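Local atomic coordinates of esterase E25 (Uncultured bacterium, PDB entry 4Q05), a protein that probably hydrolyses carboxylic esters, as a dimeric esterase of the GTSAG motif subfamily of the bacterial hormone-sensitive lipase family. Residues V114-A125 against A157-D168; G195-G203 against N352-R360. One frame throughout, in Å; residues are numbered along the deposited sequence.

Contact 1 of 2, residues V114-A125 against A157-D168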
loop_
_atom_site.group_PDB
_atom_site.type_symbol
_atom_site.label_atom_id
_atom_site.label_comp_id
_atom_site.label_asym_id
_atom_site.label_seq_id
_atom_site.Cartn_x
_atom_site.Cartn_y
_atom_site.Cartn_z
ATOM N N VAL A 114 12.257 31.866 -12.514
ATOM C CA VAL A 114 12.262 30.395 -12.430
ATOM C C VAL A 114 11.824 29.756 -13.751
ATOM O O VAL A 114 10.784 30.105 -14.314
ATOM C CB VAL A 114 11.343 29.849 -11.294
ATOM C CG1 VAL A 114 11.413 28.306 -11.231
ATOM C CG2 VAL A 114 11.719 30.456 -9.941
ATOM N N SER A 115 12.627 28.819 -14.237
ATOM C CA SER A 115 12.283 28.047 -15.427
ATOM C C SER A 115 11.027 27.208 -15.171
ATOM O O SER A 115 10.952 26.478 -14.180
ATOM C CB SER A 115 13.450 27.126 -15.787
ATOM O OG SER A 115 13.182 26.418 -16.979
ATOM N N VAL A 116 10.033 27.323 -16.047
ATOM C CA VAL A 116 8.827 26.496 -15.938
ATOM C C VAL A 116 8.389 25.957 -17.294
ATOM O O VAL A 116 8.797 26.464 -18.330
ATOM C CB VAL A 116 7.641 27.272 -15.330
ATOM C CG1 VAL A 116 8.003 27.781 -13.935
ATOM C CG2 VAL A 116 7.212 28.426 -16.256
ATOM N N TYR A 117 7.545 24.933 -17.278
ATOM C CA TYR A 117 6.945 24.445 -18.506
ATOM C C TYR A 117 5.452 24.414 -18.340
ATOM O O TYR A 117 4.940 23.810 -17.387
ATOM C CB TYR A 117 7.475 23.054 -18.865
ATOM C CG TYR A 117 8.912 23.100 -19.301
ATOM C CD1 TYR A 117 9.248 23.364 -20.623
ATOM C CD2 TYR A 117 9.935 22.929 -18.384
ATOM C CE1 TYR A 117 10.573 23.435 -21.017
ATOM C CE2 TYR A 117 11.255 22.998 -18.772
ATOM C CZ TYR A 117 11.567 23.248 -20.084
ATOM O OH TYR A 117 12.885 23.318 -20.464
ATOM N N TYR A 118 4.760 25.090 -19.258
ATOM C CA TYR A 118 3.310 25.063 -19.314
ATOM C C TYR A 118 2.905 23.856 -20.138
ATOM O O TYR A 118 3.274 23.746 -21.299
ATOM C CB TYR A 118 2.770 26.326 -19.966
ATOM C CG TYR A 118 3.002 27.573 -19.144
ATOM C CD1 TYR A 118 4.201 28.267 -19.228
ATOM C CD2 TYR A 118 2.018 28.057 -18.283
ATOM C CE1 TYR A 118 4.413 29.408 -18.479
ATOM C CE2 TYR A 118 2.226 29.196 -17.531
ATOM C CZ TYR A 118 3.424 29.865 -17.633
ATOM O OH TYR A 118 3.642 31.002 -16.888
ATOM N N VAL A 119 2.151 22.959 -19.523
ATOM C CA VAL A 119 1.803 21.677 -20.123
ATOM C C VAL A 119 0.290 21.629 -20.210
ATOM O O VAL A 119 -0.395 21.535 -19.194
ATOM C CB VAL A 119 2.342 20.495 -19.280
ATOM C CG1 VAL A 119 1.995 19.132 -19.937
ATOM C CG2 VAL A 119 3.856 20.611 -19.099
ATOM N N THR A 120 -0.225 21.752 -21.428
ATOM C CA THR A 120 -1.662 21.839 -21.655
ATOM C C THR A 120 -2.138 20.646 -22.475
ATOM O O THR A 120 -1.700 20.457 -23.609
ATOM C CB THR A 120 -2.019 23.130 -22.419
ATOM O OG1 THR A 120 -1.268 24.222 -21.880
ATOM C CG2 THR A 120 -3.502 23.436 -22.307
ATOM N N PRO A 121 -3.035 19.833 -21.900
ATOM C CA PRO A 121 -3.569 18.658 -22.596
ATOM C C PRO A 121 -4.702 19.085 -23.520
ATOM O O PRO A 121 -5.217 20.175 -23.322
ATOM C CB PRO A 121 -4.137 17.825 -21.450
ATOM C CG PRO A 121 -4.604 18.831 -20.471
ATOM C CD PRO A 121 -3.638 20.003 -20.566
ATOM N N VAL A 122 -5.086 18.261 -24.492
ATOM C CA VAL A 122 -6.181 18.637 -25.389
ATOM C C VAL A 122 -7.506 18.660 -24.662
ATOM O O VAL A 122 -8.422 19.381 -25.046
ATOM C CB VAL A 122 -6.326 17.679 -26.583
ATOM C CG1 VAL A 122 -5.502 18.166 -27.757
ATOM C CG2 VAL A 122 -5.945 16.264 -26.182
ATOM N N GLU A 123 -7.617 17.854 -23.616
ATOM C CA GLU A 123 -8.867 17.762 -22.888
ATOM C C GLU A 123 -8.658 18.120 -21.427
ATOM O O GLU A 123 -7.941 17.434 -20.708
ATOM C CB GLU A 123 -9.450 16.352 -23.019
ATOM C CG GLU A 123 -10.804 16.143 -22.351
ATOM C CD GLU A 123 -11.285 14.697 -22.467
ATOM O OE1 GLU A 123 -10.717 13.947 -23.290
ATOM O OE2 GLU A 123 -12.211 14.307 -21.724
ATOM N N VAL A 124 -9.278 19.209 -20.997
ATOM C CA VAL A 124 -9.279 19.580 -19.594
ATOM C C VAL A 124 -10.677 19.339 -19.049
ATOM O O VAL A 124 -11.658 19.789 -19.640
ATOM C CB VAL A 124 -8.901 21.058 -19.413
ATOM C CG1 VAL A 124 -9.034 21.465 -17.963
ATOM C CG2 VAL A 124 -7.484 21.311 -19.928
ATOM N N ALA A 125 -10.777 18.616 -17.937
ATOM C CA ALA A 125 -12.081 18.305 -17.360
ATOM C C ALA A 125 -12.837 19.585 -17.037
ATOM O O ALA A 125 -12.264 20.537 -16.506
ATOM C CB ALA A 125 -11.939 17.447 -16.121
ATOM N N ALA A 157 -1.025 15.687 -17.045
ATOM C CA ALA A 157 -1.889 16.590 -17.810
ATOM C C ALA A 157 -2.920 15.814 -18.639
ATOM O O ALA A 157 -4.117 16.061 -18.518
ATOM C CB ALA A 157 -1.066 17.512 -18.691
ATOM N N THR A 158 -2.461 14.872 -19.462
ATOM C CA THR A 158 -3.380 14.153 -20.348
ATOM C C THR A 158 -4.361 13.285 -19.609
ATOM O O THR A 158 -5.547 13.297 -19.916
ATOM C CB THR A 158 -2.684 13.211 -21.346
ATOM O OG1 THR A 158 -1.381 12.851 -20.876
ATOM C CG2 THR A 158 -2.597 13.843 -22.683
ATOM N N LEU A 159 -3.866 12.511 -18.652
ATOM C CA LEU A 159 -4.714 11.515 -18.009
ATOM C C LEU A 159 -5.549 12.089 -16.887
ATOM O O LEU A 159 -6.686 11.679 -16.704
ATOM C CB LEU A 159 -3.880 10.337 -17.513
ATOM C CG LEU A 159 -3.195 9.603 -18.664
ATOM C CD1 LEU A 159 -2.555 8.313 -18.194
ATOM C CD2 LEU A 159 -4.206 9.329 -19.754
ATOM N N ALA A 160 -5.001 13.029 -16.118
ATOM C CA ALA A 160 -5.817 13.659 -15.097
ATOM C C ALA A 160 -6.653 14.803 -15.684
ATOM O O ALA A 160 -7.490 15.376 -14.996
ATOM C CB ALA A 160 -4.966 14.142 -13.920
ATOM N N LYS A 161 -6.419 15.116 -16.958
ATOM C CA LYS A 161 -7.199 16.127 -17.677
ATOM C C LYS A 161 -7.184 17.481 -16.986
ATOM O O LYS A 161 -8.228 18.045 -16.648
ATOM C CB LYS A 161 -8.631 15.645 -17.868
ATOM C CG LYS A 161 -8.714 14.311 -18.610
ATOM C CD LYS A 161 -10.157 13.839 -18.718
ATOM C CE LYS A 161 -10.239 12.462 -19.377
ATOM N NZ LYS A 161 -11.639 11.939 -19.368
ATOM N N VAL A 162 -5.984 17.998 -16.776
ATOM C CA VAL A 162 -5.812 19.230 -16.035
ATOM C C VAL A 162 -4.579 19.904 -16.610
ATOM O O VAL A 162 -3.665 19.225 -17.071
ATOM C CB VAL A 162 -5.589 18.934 -14.542
ATOM C CG1 VAL A 162 -4.254 18.199 -14.346
ATOM C CG2 VAL A 162 -5.627 20.213 -13.726
ATOM N N ARG A 163 -4.559 21.233 -16.621
ATOM C CA ARG A 163 -3.354 21.947 -17.020
ATOM C C ARG A 163 -2.303 21.750 -15.957
ATOM O O ARG A 163 -2.603 21.777 -14.770
ATOM C CB ARG A 163 -3.622 23.445 -17.170
ATOM C CG ARG A 163 -4.551 23.788 -18.312
ATOM C CD ARG A 163 -4.719 25.299 -18.444
ATOM N NE ARG A 163 -5.688 25.617 -19.481
ATOM C CZ ARG A 163 -7.003 25.643 -19.286
ATOM N NH1 ARG A 163 -7.510 25.389 -18.080
ATOM N NH2 ARG A 163 -7.808 25.932 -20.297
ATOM N N VAL A 164 -1.068 21.575 -16.401
ATOM C CA VAL A 164 0.054 21.416 -15.513
ATOM C C VAL A 164 1.069 22.523 -15.750
ATOM O O VAL A 164 1.326 22.923 -16.882
ATOM C CB VAL A 164 0.751 20.069 -15.743
ATOM C CG1 VAL A 164 1.962 19.953 -14.842
ATOM C CG2 VAL A 164 -0.231 18.927 -15.495
ATOM N N LEU A 165 1.627 23.024 -14.661
ATOM C CA LEU A 165 2.753 23.933 -14.716
ATOM C C LEU A 165 3.918 23.201 -14.049
ATOM O O LEU A 165 3.912 22.981 -12.837
ATOM C CB LEU A 165 2.424 25.226 -13.966
ATOM C CG LEU A 165 3.568 26.245 -13.836
ATOM C CD1 LEU A 165 3.958 26.772 -15.209
ATOM C CD2 LEU A 165 3.150 27.389 -12.926
ATOM N N SER A 166 4.904 22.794 -14.840
ATOM C CA SER A 166 6.016 22.032 -14.285
ATOM C C SER A 166 7.175 22.950 -13.959
ATOM O O SER A 166 7.626 23.719 -14.802
ATOM C CB SER A 166 6.468 20.919 -15.234
ATOM O OG SER A 166 7.353 20.034 -14.564
ATOM N N ILE A 167 7.651 22.869 -12.724
ATOM C CA ILE A 167 8.721 23.744 -12.285
ATOM C C ILE A 167 10.104 23.139 -12.529
ATOM O O ILE A 167 10.457 22.106 -11.977
ATOM C CB ILE A 167 8.574 24.098 -10.804
ATOM C CG1 ILE A 167 7.159 24.644 -10.559
ATOM C CG2 ILE A 167 9.691 25.069 -10.396
ATOM C CD1 ILE A 167 6.851 24.967 -9.116
ATOM N N ASP A 168 10.880 23.809 -13.365
ATOM C CA ASP A 168 12.224 23.378 -13.696
ATOM C C ASP A 168 13.168 24.048 -12.696
ATOM O O ASP A 168 13.907 24.979 -13.018
ATOM C CB ASP A 168 12.521 23.792 -15.133
ATOM C CG ASP A 168 13.943 23.519 -15.541
ATOM O OD1 ASP A 168 14.629 22.699 -14.897
ATOM O OD2 ASP A 168 14.373 24.131 -16.531
HETATM O O HOH W 1 14.717 27.631 -12.512
HETATM O O HOH W 2 -6.645 15.126 -21.599
#
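One face of the Y118 ring receives the methyl CD1 of L165, 3.8 Å from the ring centroid and 12° off its normal, a CH-pi contact. Y117, Y118 and L165 stand on two antiparallel neighbours, strands 114-120 and 164-168, in the mixed sheet of an alpha/beta hydrolase fold. With CG of L165 anti to its backbone N (chi1 175°) and a bend at chi2, CD1 also meets CB of V116. Over one face of the R163 guanidinium lies V124 CG2. CG2 of T120 approaches the same group obliquely. The far end of R163 forms a salt bridge with E129. The Y117 ring meets CB of D168 obliquely, and the ring of H108 at about 50°.

Y117 and S166 are a hydrogen-bonded pair; S166 N to Y117 O is 2.7 Å. V119 and V164 form the next such pair, and their CB atoms touch. CG1 of V119 then reaches CB of A157 at 3.7 Å, so the strand also meets helix 151-160. P121 packs its ring carbons on the carbonyl oxygens of A157 and V162.

Past the strand, A125 N donates to K161 O at 2.9 Å. The extended side chains of E123 and K161 run side by side to a long, weak salt bridge. A water donates to both E123 O (2.8 Å) and T158 O (2.7 Å).

Contact 2 of 2, residues G195-G203 against N352-R360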
loop_
_atom_site.group_PDB
_atom_site.type_symbol
_atom_site.label_atom_id
_atom_site.label_comp_id
_atom_site.label_asym_id
_atom_site.label_seq_id
_atom_site.Cartn_x
_atom_site.Cartn_y
_atom_site.Cartn_z
ATOM N N GLY A 195 -4.423 34.039 -7.988
ATOM C CA GLY A 195 -5.663 33.326 -7.741
ATOM C C GLY A 195 -5.607 32.486 -6.485
ATOM O O GLY A 195 -4.609 32.486 -5.777
ATOM N N SER A 196 -6.685 31.762 -6.214
ATOM C CA SER A 196 -6.824 31.033 -4.962
ATOM C C SER A 196 -5.965 29.770 -4.913
ATOM O O SER A 196 -5.936 28.991 -5.866
ATOM C CB SER A 196 -8.289 30.647 -4.751
ATOM O OG SER A 196 -8.411 29.722 -3.678
ATOM N N ALA A 197 -5.293 29.560 -3.786
ATOM C CA ALA A 197 -4.467 28.372 -3.595
ATOM C C ALA A 197 -5.329 27.113 -3.652
ATOM O O ALA A 197 -4.853 26.027 -3.987
ATOM C CB ALA A 197 -3.741 28.451 -2.258
ATOM N N GLN A 198 -6.609 27.266 -3.337
ATOM C CA GLN A 198 -7.512 26.122 -3.260
ATOM C C GLN A 198 -7.786 25.517 -4.631
ATOM O O GLN A 198 -8.244 24.375 -4.743
ATOM C CB GLN A 198 -8.818 26.531 -2.567
ATOM C CG GLN A 198 -9.782 25.387 -2.322
ATOM C CD GLN A 198 -9.220 24.336 -1.388
ATOM O OE1 GLN A 198 -8.415 24.641 -0.504
ATOM N NE2 GLN A 198 -9.644 23.086 -1.578
ATOM N N LYS A 199 -7.496 26.282 -5.679
ATOM C CA LYS A 199 -7.678 25.805 -7.038
ATOM C C LYS A 199 -6.428 25.097 -7.538
ATOM O O LYS A 199 -6.358 24.669 -8.696
ATOM C CB LYS A 199 -8.000 26.969 -7.972
ATOM C CG LYS A 199 -9.354 27.627 -7.695
ATOM C CD LYS A 199 -9.641 28.721 -8.709
ATOM C CE LYS A 199 -10.914 29.492 -8.338
ATOM N NZ LYS A 199 -12.107 28.612 -8.349
ATOM N N ILE A 200 -5.433 25.000 -6.667
ATOM C CA ILE A 200 -4.134 24.482 -7.064
ATOM C C ILE A 200 -3.838 23.136 -6.433
ATOM O O ILE A 200 -3.966 22.967 -5.215
ATOM C CB ILE A 200 -3.021 25.475 -6.691
ATOM C CG1 ILE A 200 -3.175 26.761 -7.510
ATOM C CG2 ILE A 200 -1.631 24.852 -6.901
ATOM C CD1 ILE A 200 -2.153 27.818 -7.164
ATOM N N ALA A 201 -3.453 22.174 -7.271
ATOM C CA ALA A 201 -2.852 20.940 -6.779
ATOM C C ALA A 201 -1.339 21.047 -6.962
ATOM O O ALA A 201 -0.854 21.695 -7.878
ATOM C CB ALA A 201 -3.415 19.702 -7.509
ATOM N N LEU A 202 -0.596 20.416 -6.075
ATOM C CA LEU A 202 0.845 20.505 -6.122
ATOM C C LEU A 202 1.449 19.134 -5.922
ATOM O O LEU A 202 1.091 18.405 -4.994
ATOM C CB LEU A 202 1.330 21.424 -4.993
ATOM C CG LEU A 202 2.831 21.422 -4.699
ATOM C CD1 LEU A 202 3.590 22.055 -5.857
ATOM C CD2 LEU A 202 3.145 22.151 -3.392
ATOM N N GLY A 203 2.397 18.774 -6.761
ATOM C CA GLY A 203 3.184 17.619 -6.419
ATOM C C GLY A 203 3.894 16.975 -7.568
ATOM O O GLY A 203 4.069 17.562 -8.629
ATOM N N ASN A 352 -7.610 12.224 -11.177
ATOM C CA ASN A 352 -8.629 13.118 -11.695
ATOM C C ASN A 352 -9.811 13.234 -10.749
ATOM O O ASN A 352 -10.273 14.335 -10.453
ATOM C CB ASN A 352 -9.107 12.660 -13.071
ATOM C CG ASN A 352 -10.293 13.469 -13.563
ATOM O OD1 ASN A 352 -10.131 14.528 -14.173
ATOM N ND2 ASN A 352 -11.483 12.985 -13.287
ATOM N N ALA A 353 -10.302 12.096 -10.270
ATOM C CA ALA A 353 -11.426 12.100 -9.342
ATOM C C ALA A 353 -11.042 12.810 -8.048
ATOM O O ALA A 353 -11.850 13.487 -7.428
ATOM C CB ALA A 353 -11.905 10.679 -9.061
ATOM N N PHE A 354 -9.787 12.660 -7.664
ATOM C CA PHE A 354 -9.276 13.224 -6.425
ATOM C C PHE A 354 -9.196 14.746 -6.542
ATOM O O PHE A 354 -9.546 15.463 -5.613
ATOM C CB PHE A 354 -7.897 12.620 -6.146
ATOM C CG PHE A 354 -7.306 13.025 -4.834
ATOM C CD1 PHE A 354 -7.566 12.294 -3.687
ATOM C CD2 PHE A 354 -6.453 14.119 -4.755
ATOM C CE1 PHE A 354 -7.003 12.652 -2.475
ATOM C CE2 PHE A 354 -5.872 14.474 -3.544
ATOM C CZ PHE A 354 -6.158 13.743 -2.401
ATOM N N LEU A 355 -8.742 15.231 -7.694
ATOM C CA LEU A 355 -8.702 16.671 -7.961
ATOM C C LEU A 355 -10.109 17.268 -8.052
ATOM O O LEU A 355 -10.356 18.370 -7.568
ATOM C CB LEU A 355 -7.934 16.961 -9.252
ATOM C CG LEU A 355 -6.467 16.520 -9.309
ATOM C CD1 LEU A 355 -5.860 16.902 -10.646
ATOM C CD2 LEU A 355 -5.667 17.125 -8.157
ATOM N N LEU A 356 -11.030 16.551 -8.682
ATOM C CA LEU A 356 -12.418 17.019 -8.739
ATOM C C LEU A 356 -13.017 17.129 -7.343
ATOM O O LEU A 356 -13.801 18.029 -7.062
ATOM C CB LEU A 356 -13.282 16.106 -9.611
ATOM C CG LEU A 356 -12.996 16.191 -11.110
ATOM C CD1 LEU A 356 -13.800 15.146 -11.862
ATOM C CD2 LEU A 356 -13.298 17.589 -11.628
ATOM N N GLN A 357 -12.650 16.215 -6.458
ATOM C CA GLN A 357 -13.207 16.262 -5.108
ATOM C C GLN A 357 -12.616 17.362 -4.230
ATOM O O GLN A 357 -13.339 18.005 -3.468
ATOM C CB GLN A 357 -13.075 14.918 -4.403
ATOM C CG GLN A 357 -13.466 14.997 -2.934
ATOM C CD GLN A 357 -13.755 13.642 -2.315
ATOM O OE1 GLN A 357 -14.151 13.552 -1.150
ATOM N NE2 GLN A 357 -13.554 12.584 -3.086
ATOM N N HIS A 358 -11.310 17.592 -4.338
ATOM C CA HIS A 358 -10.644 18.446 -3.365
ATOM C C HIS A 358 -10.344 19.878 -3.817
ATOM O O HIS A 358 -10.241 20.774 -2.988
ATOM C CB HIS A 358 -9.383 17.759 -2.837
ATOM C CG HIS A 358 -9.657 16.449 -2.165
ATOM N ND1 HIS A 358 -10.371 16.354 -0.993
ATOM C CD2 HIS A 358 -9.344 15.179 -2.518
ATOM C CE1 HIS A 358 -10.470 15.086 -0.637
ATOM N NE2 HIS A 358 -9.860 14.350 -1.548
ATOM N N LEU A 359 -10.179 20.096 -5.117
ATOM C CA LEU A 359 -9.892 21.443 -5.596
ATOM C C LEU A 359 -11.199 22.210 -5.703
ATOM O O LEU A 359 -12.211 21.659 -6.128
ATOM C CB LEU A 359 -9.207 21.417 -6.960
ATOM C CG LEU A 359 -7.832 20.746 -7.060
ATOM C CD1 LEU A 359 -7.262 20.986 -8.440
ATOM C CD2 LEU A 359 -6.893 21.278 -5.994
ATOM N N ARG A 360 -11.180 23.478 -5.308
ATOM C CA ARG A 360 -12.363 24.315 -5.446
ATOM C C ARG A 360 -11.995 25.784 -5.567
ATOM O O ARG A 360 -11.008 26.249 -4.992
ATOM C CB ARG A 360 -13.357 24.086 -4.296
ATOM C CG ARG A 360 -12.745 23.546 -3.015
ATOM C CD ARG A 360 -13.521 24.039 -1.793
ATOM N NE ARG A 360 -13.202 23.296 -0.573
ATOM C CZ ARG A 360 -12.541 23.796 0.472
ATOM N NH1 ARG A 360 -12.116 25.055 0.459
ATOM N NH2 ARG A 360 -12.306 23.036 1.539
ATOM O OXT ARG A 360 -12.680 26.526 -6.268
HETATM O O HOH W 3 -11.118 28.826 -4.604
#
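Q198 meets the C-terminal residue R360 along its whole side chain. Q198 CB lies 3.3 Å from R360 O. CG sits against that oxygen and also against R360 CG. The chain bends at chi2 (63°), which lays the amide over one face of the R360 guanidinium. Q198 CD is 3.5 Å from NH1 of R360. At the tip, NE2 lies over the centre of the guanidinium. The two planes are 17° apart, so the groups are stacked. Q198 NE2 also comes within 2.8 Å of H358 O.

The backbone joins the same residues. R360 N donates to Q198 O at 3.1 Å, from above the carbonyl plane rather than on a lone pair. The site lies where helix 342-358, the last helix of this alpha/beta hydrolase fold, ends beside the start of central strand 200-205. Just before that strand, S196 OG accepts from Q198 N in an ST turn. A water links S196 OG to R360 O.

K199 NZ makes a salt bridge to R360 OXT at 3.0 Å and a second one to D130. Two acidic partners would probably keep this lysine charged. Deeper in, L359 CD2 packs on the backbone of I200 and on CB of A201. L355 CD2 presses on A201 CB at 3.5 Å, tighter than usual for two carbons.

Both segments of contact 1 come earlier in the chain than either segment of contact 2. The centres of the two contacts are about 13 Å apart. Each includes a strand of one mixed sheet. Strand 132-136 lies between strands 164-168 and 200-205 and bonds to both through its backbone. Helix 342-358 is a second bridge: A125 and A160 of contact 1 touch N352 and L351, and V162 CG1 packs on L355 CD1. The last helix thus packs on the loops and helix end of contact 1 and, through L355 and the residues after it, on the start of strand 200-205. Strand 200-205 leads on to S206, in a GxSxG pattern consistent with the nucleophile elbow of this fold.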